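Local coordinates for protein MHC class I antigen (Anolis carolinensis, PDB 7CPO) that probably presents antigenic peptides to T cells as a class I major histocompatibility complex heavy chain paired with beta2-microglobulin, at residues Thr12-Pro17 against Gly92-Phe97; Phe97-Gly102 against Tyr115-Asp120. All blocks are in the same frame, centred on the assembly; numbering follows the deposited sequence.

Contact 1: residues Thr12-Pro17 against Gly92-Phe97; sequences TSVSEP and GGLHTF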
loop_
_atom_site.group_PDB
_atom_site.type_symbol
_atom_site.label_atom_id
_atom_site.label_comp_id
_atom_site.label_asym_id
_atom_site.label_seq_id
_atom_site.Cartn_x
_atom_site.Cartn_y
_atom_site.Cartn_z
ATOM N N THR A 12 -8.548 -9.703 0.941
ATOM C CA THR A 12 -9.478 -9.212 -0.074
ATOM C C THR A 12 -10.119 -10.381 -0.796
ATOM O O THR A 12 -9.420 -11.258 -1.317
ATOM C CB THR A 12 -8.788 -8.320 -1.123
ATOM O OG1 THR A 12 -8.289 -7.135 -0.511
ATOM C CG2 THR A 12 -9.760 -7.934 -2.194
ATOM N N SER A 13 -11.441 -10.358 -0.880
ATOM C CA SER A 13 -12.197 -11.420 -1.517
ATOM C C SER A 13 -13.194 -10.791 -2.478
ATOM O O SER A 13 -13.964 -9.909 -2.083
ATOM C CB SER A 13 -12.898 -12.271 -0.460
ATOM O OG SER A 13 -13.047 -13.605 -0.894
ATOM N N VAL A 14 -13.150 -11.219 -3.740
ATOM C CA VAL A 14 -14.025 -10.734 -4.802
ATOM C C VAL A 14 -14.846 -11.906 -5.322
ATOM O O VAL A 14 -14.320 -13.015 -5.471
ATOM C CB VAL A 14 -13.216 -10.097 -5.954
ATOM C CG1 VAL A 14 -14.150 -9.397 -6.931
ATOM C CG2 VAL A 14 -12.171 -9.148 -5.416
ATOM N N SER A 15 -16.120 -11.659 -5.634
ATOM C CA SER A 15 -17.015 -12.736 -6.042
ATOM C C SER A 15 -17.138 -12.890 -7.559
ATOM O O SER A 15 -16.919 -13.990 -8.078
ATOM C CB SER A 15 -18.396 -12.545 -5.414
ATOM O OG SER A 15 -18.993 -13.812 -5.181
ATOM N N GLU A 16 -17.506 -11.773 -8.331
ATOM C CA GLU A 16 -17.338 -12.238 -9.714
ATOM C C GLU A 16 -15.961 -11.846 -10.268
ATOM O O GLU A 16 -15.424 -10.791 -9.916
ATOM C CB GLU A 16 -18.466 -11.709 -10.606
ATOM C CG GLU A 16 -19.820 -12.366 -10.281
ATOM C CD GLU A 16 -19.865 -13.877 -10.582
ATOM O OE1 GLU A 16 -19.019 -14.632 -10.057
ATOM O OE2 GLU A 16 -20.769 -14.324 -11.327
ATOM N N PRO A 17 -15.356 -12.676 -11.132
ATOM C CA PRO A 17 -13.883 -12.711 -11.238
ATOM C C PRO A 17 -13.259 -11.426 -11.780
ATOM O O PRO A 17 -13.932 -10.489 -12.216
ATOM C CB PRO A 17 -13.622 -13.893 -12.184
ATOM C CG PRO A 17 -14.883 -14.058 -12.959
ATOM C CD PRO A 17 -15.993 -13.667 -12.022
ATOM N N GLY A 92 -27.329 -10.268 -7.512
ATOM C CA GLY A 92 -25.943 -10.655 -7.550
ATOM C C GLY A 92 -25.142 -10.008 -8.645
ATOM O O GLY A 92 -25.286 -10.355 -9.819
ATOM N N GLY A 93 -24.286 -9.071 -8.276
ATOM C CA GLY A 93 -23.285 -8.605 -9.212
ATOM C C GLY A 93 -21.888 -8.991 -8.757
ATOM O O GLY A 93 -21.692 -10.044 -8.139
ATOM N N LEU A 94 -20.905 -8.152 -9.061
ATOM C CA LEU A 94 -19.564 -8.317 -8.521
ATOM C C LEU A 94 -19.480 -7.567 -7.197
ATOM O O LEU A 94 -19.840 -6.389 -7.116
ATOM C CB LEU A 94 -18.508 -7.810 -9.503
ATOM C CG LEU A 94 -17.030 -7.854 -9.102
ATOM C CD1 LEU A 94 -16.208 -7.828 -10.370
ATOM C CD2 LEU A 94 -16.592 -6.708 -8.160
ATOM N N HIS A 95 -18.984 -8.247 -6.169
ATOM C CA HIS A 95 -18.959 -7.699 -4.827
ATOM C C HIS A 95 -17.611 -7.994 -4.188
ATOM O O HIS A 95 -16.883 -8.891 -4.618
ATOM C CB HIS A 95 -20.100 -8.275 -3.989
ATOM C CG HIS A 95 -21.449 -8.010 -4.572
ATOM N ND1 HIS A 95 -22.003 -6.747 -4.613
ATOM C CD2 HIS A 95 -22.344 -8.836 -5.159
ATOM C CE1 HIS A 95 -23.189 -6.813 -5.191
ATOM N NE2 HIS A 95 -23.419 -8.069 -5.531
ATOM N N THR A 96 -17.292 -7.227 -3.147
ATOM C CA THR A 96 -15.995 -7.291 -2.492
ATOM C C THR A 96 -16.159 -7.440 -0.983
ATOM O O THR A 96 -17.011 -6.794 -0.376
ATOM C CB THR A 96 -15.184 -6.039 -2.796
ATOM O OG1 THR A 96 -15.034 -5.930 -4.209
ATOM C CG2 THR A 96 -13.794 -6.145 -2.193
ATOM N N PHE A 97 -15.333 -8.283 -0.380
ATOM C CA PHE A 97 -15.225 -8.365 1.069
ATOM C C PHE A 97 -13.768 -8.181 1.478
ATOM O O PHE A 97 -12.882 -8.835 0.925
ATOM C CB PHE A 97 -15.755 -9.692 1.580
ATOM C CG PHE A 97 -16.062 -9.680 3.035
ATOM C CD1 PHE A 97 -17.202 -9.047 3.505
ATOM C CD2 PHE A 97 -15.203 -10.282 3.942
ATOM C CE1 PHE A 97 -17.491 -9.028 4.873
ATOM C CE2 PHE A 97 -15.485 -10.266 5.295
ATOM C CZ PHE A 97 -16.632 -9.643 5.763
#

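Contact 2: residues Phe97-Gly102 against Tyr115-Asp120; sequences FQWMYG and YQYAYD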
loop_
_atom_site.group_PDB
_atom_site.type_symbol
_atom_site.label_atom_id
_atom_site.label_comp_id
_atom_site.label_asym_id
_atom_site.label_seq_id
_atom_site.Cartn_x
_atom_site.Cartn_y
_atom_site.Cartn_z
ATOM N N PHE A 97 -15.333 -8.283 -0.380
ATOM C CA PHE A 97 -15.225 -8.365 1.069
ATOM C C PHE A 97 -13.768 -8.181 1.478
ATOM O O PHE A 97 -12.882 -8.835 0.925
ATOM C CB PHE A 97 -15.755 -9.692 1.580
ATOM C CG PHE A 97 -16.062 -9.680 3.035
ATOM C CD1 PHE A 97 -17.202 -9.047 3.505
ATOM C CD2 PHE A 97 -15.203 -10.282 3.942
ATOM C CE1 PHE A 97 -17.491 -9.028 4.873
ATOM C CE2 PHE A 97 -15.485 -10.266 5.295
ATOM C CZ PHE A 97 -16.632 -9.643 5.763
ATOM N N GLN A 98 -13.522 -7.283 2.431
ATOM C CA GLN A 98 -12.174 -6.945 2.868
ATOM C C GLN A 98 -12.087 -7.032 4.386
ATOM O O GLN A 98 -13.048 -6.744 5.100
ATOM C CB GLN A 98 -11.757 -5.538 2.446
ATOM C CG GLN A 98 -11.380 -5.327 0.986
ATOM C CD GLN A 98 -11.411 -3.835 0.629
ATOM O OE1 GLN A 98 -12.486 -3.257 0.456
ATOM N NE2 GLN A 98 -10.229 -3.206 0.539
ATOM N N TRP A 99 -10.913 -7.422 4.865
ATOM C CA TRP A 99 -10.646 -7.607 6.282
ATOM C C TRP A 99 -9.272 -7.027 6.553
ATOM O O TRP A 99 -8.309 -7.408 5.882
ATOM C CB TRP A 99 -10.692 -9.094 6.636
ATOM C CG TRP A 99 -10.390 -9.524 8.064
ATOM C CD1 TRP A 99 -10.631 -8.837 9.224
ATOM C CD2 TRP A 99 -9.841 -10.792 8.458
ATOM N NE1 TRP A 99 -10.249 -9.600 10.319
ATOM C CE2 TRP A 99 -9.759 -10.798 9.869
ATOM C CE3 TRP A 99 -9.397 -11.916 7.749
ATOM C CZ2 TRP A 99 -9.248 -11.885 10.581
ATOM C CZ3 TRP A 99 -8.890 -13.005 8.464
ATOM C CH2 TRP A 99 -8.822 -12.977 9.861
ATOM N N MET A 100 -9.177 -6.089 7.492
ATOM C CA MET A 100 -7.866 -5.625 7.931
ATOM C C MET A 100 -7.773 -5.744 9.443
ATOM O O MET A 100 -8.729 -5.458 10.167
ATOM C CB MET A 100 -7.546 -4.172 7.460
ATOM C CG MET A 100 -8.578 -3.123 7.793
ATOM S SD MET A 100 -8.242 -1.511 7.010
ATOM C CE MET A 100 -6.748 -1.003 7.868
ATOM N N TYR A 101 -6.622 -6.196 9.910
ATOM C CA TYR A 101 -6.406 -6.307 11.336
ATOM C C TYR A 101 -4.923 -6.225 11.613
ATOM O O TYR A 101 -4.094 -6.545 10.754
ATOM C CB TYR A 101 -6.984 -7.605 11.906
ATOM C CG TYR A 101 -6.386 -8.891 11.391
ATOM C CD1 TYR A 101 -5.423 -9.579 12.124
ATOM C CD2 TYR A 101 -6.819 -9.446 10.201
ATOM C CE1 TYR A 101 -4.899 -10.775 11.676
ATOM C CE2 TYR A 101 -6.310 -10.632 9.748
ATOM C CZ TYR A 101 -5.345 -11.301 10.490
ATOM O OH TYR A 101 -4.827 -12.499 10.021
ATOM N N GLY A 102 -4.603 -5.804 12.826
ATOM C CA GLY A 102 -3.226 -5.777 13.257
ATOM C C GLY A 102 -3.097 -4.982 14.536
ATOM O O GLY A 102 -4.089 -4.568 15.133
ATOM N N TYR A 115 -9.502 -4.291 14.035
ATOM C CA TYR A 115 -10.040 -5.522 13.474
ATOM C C TYR A 115 -11.345 -5.163 12.768
ATOM O O TYR A 115 -12.360 -4.928 13.427
ATOM C CB TYR A 115 -10.231 -6.535 14.602
ATOM C CG TYR A 115 -10.534 -7.936 14.183
ATOM C CD1 TYR A 115 -9.603 -8.950 14.360
ATOM C CD2 TYR A 115 -11.779 -8.265 13.635
ATOM C CE1 TYR A 115 -9.902 -10.268 13.989
ATOM C CE2 TYR A 115 -12.081 -9.575 13.255
ATOM C CZ TYR A 115 -11.144 -10.566 13.441
ATOM O OH TYR A 115 -11.442 -11.855 13.072
ATOM N N GLN A 116 -11.315 -5.078 11.432
ATOM C CA GLN A 116 -12.347 -4.389 10.667
ATOM C C GLN A 116 -12.645 -5.124 9.370
ATOM O O GLN A 116 -11.750 -5.699 8.743
ATOM C CB GLN A 116 -11.929 -2.954 10.325
ATOM C CG GLN A 116 -11.443 -2.151 11.513
ATOM C CD GLN A 116 -10.930 -0.782 11.112
ATOM O OE1 GLN A 116 -9.763 -0.469 11.319
ATOM N NE2 GLN A 116 -11.801 0.038 10.534
ATOM N N TYR A 117 -13.908 -5.050 8.951
ATOM C CA TYR A 117 -14.397 -5.656 7.722
ATOM C C TYR A 117 -15.146 -4.621 6.897
ATOM O O TYR A 117 -15.861 -3.783 7.452
ATOM C CB TYR A 117 -15.352 -6.791 8.005
ATOM C CG TYR A 117 -14.801 -7.989 8.750
ATOM C CD1 TYR A 117 -14.077 -8.985 8.088
ATOM C CD2 TYR A 117 -15.067 -8.162 10.103
ATOM C CE1 TYR A 117 -13.619 -10.116 8.764
ATOM C CE2 TYR A 117 -14.609 -9.282 10.786
ATOM C CZ TYR A 117 -13.893 -10.258 10.110
ATOM O OH TYR A 117 -13.439 -11.355 10.798
ATOM N N ALA A 118 -15.010 -4.695 5.573
ATOM C CA ALA A 118 -15.730 -3.816 4.656
ATOM C C ALA A 118 -16.418 -4.624 3.564
ATOM O O ALA A 118 -15.828 -5.560 3.000
ATOM C CB ALA A 118 -14.802 -2.806 3.987
ATOM N N TYR A 119 -17.649 -4.232 3.232
ATOM C CA TYR A 119 -18.370 -4.817 2.106
ATOM C C TYR A 119 -18.469 -3.801 0.978
ATOM O O TYR A 119 -18.906 -2.665 1.196
ATOM C CB TYR A 119 -19.765 -5.273 2.528
ATOM C CG TYR A 119 -20.499 -6.058 1.471
ATOM C CD1 TYR A 119 -19.901 -7.151 0.853
ATOM C CD2 TYR A 119 -21.803 -5.732 1.115
ATOM C CE1 TYR A 119 -20.577 -7.888 -0.093
ATOM C CE2 TYR A 119 -22.489 -6.461 0.169
ATOM C CZ TYR A 119 -21.877 -7.538 -0.432
ATOM O OH TYR A 119 -22.560 -8.274 -1.375
ATOM N N ASP A 120 -18.064 -4.206 -0.219
ATOM C CA ASP A 120 -18.067 -3.321 -1.385
ATOM C C ASP A 120 -17.413 -1.974 -1.082
ATOM O O ASP A 120 -17.895 -0.921 -1.512
ATOM C CB ASP A 120 -19.490 -3.107 -1.906
ATOM C CG ASP A 120 -20.072 -4.346 -2.519
ATOM O OD1 ASP A 120 -19.293 -5.118 -3.106
ATOM O OD2 ASP A 120 -21.300 -4.551 -2.422
HETATM O O HOH W 1 -14.663 -4.439 0.520
#

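Contact 1: residues Thr12-Pro17 against Gly92-Phe97
The Phe97 ring stands on the same face of the sheet as the side chain of Ser13 but leads away from it, carried by a CG anti to the backbone N; Ser13 CB and Phe97 CB are 4.4 Å apart. That ring pairs edge-to-face with Phe77 and meets the ring of His80, both on helix 62-87. Ser13 also touches Phe77 and Leu81 of that helix, and a small side chain suits a place directly under it.

The flat peptide groups do the joining. The N-H of Phe97 reaches Ser13 O in the plane of the carbonyl, with N and O 2.7 Å apart and an almost straight bond of 172°. The same oxygen takes a CA-H contact from Thr96, its CA lying 3.3 Å from Ser13 O. Phe97 O returns the pairing by accepting from Ser13 N at 2.8 Å.

This antiparallel pairing lies at the seam of the MHC class I platform, where the first strand of the alpha 1 half, 5-14, runs beside the first strand of the alpha 2 half, 96-105. Val14 and Thr96 form the next, non-hydrogen-bonded pair; both are beta-branched, a shape that favours extended backbone. Their side chains lie on the face of the sheet turned to beta2-microglobulin, whose Pro33 packs against both.

Past the end of strand 5-14 one more bond holds the segments together, from Ser15 N to His95 O at 3.0 Å, the donor tilted 16° from the carbonyl plane. Leu94, whose CG is anti to the backbone N (chi1 178°), brings CD2 across to CG1 of Val14 at 3.8 Å, an apolar contact between two partly exposed side chains. Leu94 CB lies 4.1 Å from CB of Glu16, whose poorly ordered chain carries the carboxylate away, as suits a charged residue at the surface.

Contact 2: residues Phe97-Gly102 against Tyr115-Asp120
Trp99 lies between two tyrosines. On one face its five-membered ring makes an offset stack with Tyr117, the ring centres 4.2 Å apart and the planes 17° from parallel. CG of Trp99 is anti to the backbone N (chi1 178°), whereas that of Tyr117 sits beside its own N; the two side chains thus lie side by side, pointing the same way. Tyr101, two residues along the same strand, lays CD2 over the opposite face. The pyrrole edge then points at the face of Tyr115, with Trp99 NE1 3.4 Å from Tyr115 CZ, an edge-to-face pairing at 64°. Also at the indole edge and in its plane is Gln116 O, 3.4 Å from Trp99 CD1.

Tyr117 is held in turn: Tyr115 OH donates to Tyr117 OH at 3.1 Å, and CE2 of Phe97 approaches CD1 of Tyr117 obliquely at 3.4 Å. Tyrosines fit this cluster, offering a broad face for packing and a hydroxyl at the rim.

All five rings rise from one face of the hairpin 96-105/111-119, part of the groove floor in the class I fold, and Phe97, Tyr101, Tyr115 and Tyr117 touch the bound peptide. Tyr101 OH also bonds to the peptide backbone and to Tyr26 OH.

Beneath the rings, Gln98 and Ala118 exchange N-H...O bonds, both 2.9 Å between N and O, as do Met100 and Gln116; the intervening non-hydrogen-bonded pair is Trp99 with Tyr117. The side chains of Gln98, Met100, Gln116 and Ala118 project from the other face toward beta2-microglobulin, where Trp60 packs on the last three and its carbonyl accepts from Gln98 NE2.

Contacts 1 and 2 use successive parts of strand 96-105 and share Phe97, with their centres about 14 Å apart. One ties the strand to 5-14, the other to 111-119, so three neighbouring strands of the peptide-binding platform are joined in order. The turn after 111-119 links them further: Thr96 O and Asp120 N are 2.8 Å apart, and His95 ND1 and Asp120 OD2 3.2 Å, both probable hydrogen bonds. Phe97 is the one residue of contact 1 within reach of the peptide, whereas five residues of contact 2 are. Beta2-microglobulin packs beneath both contacts.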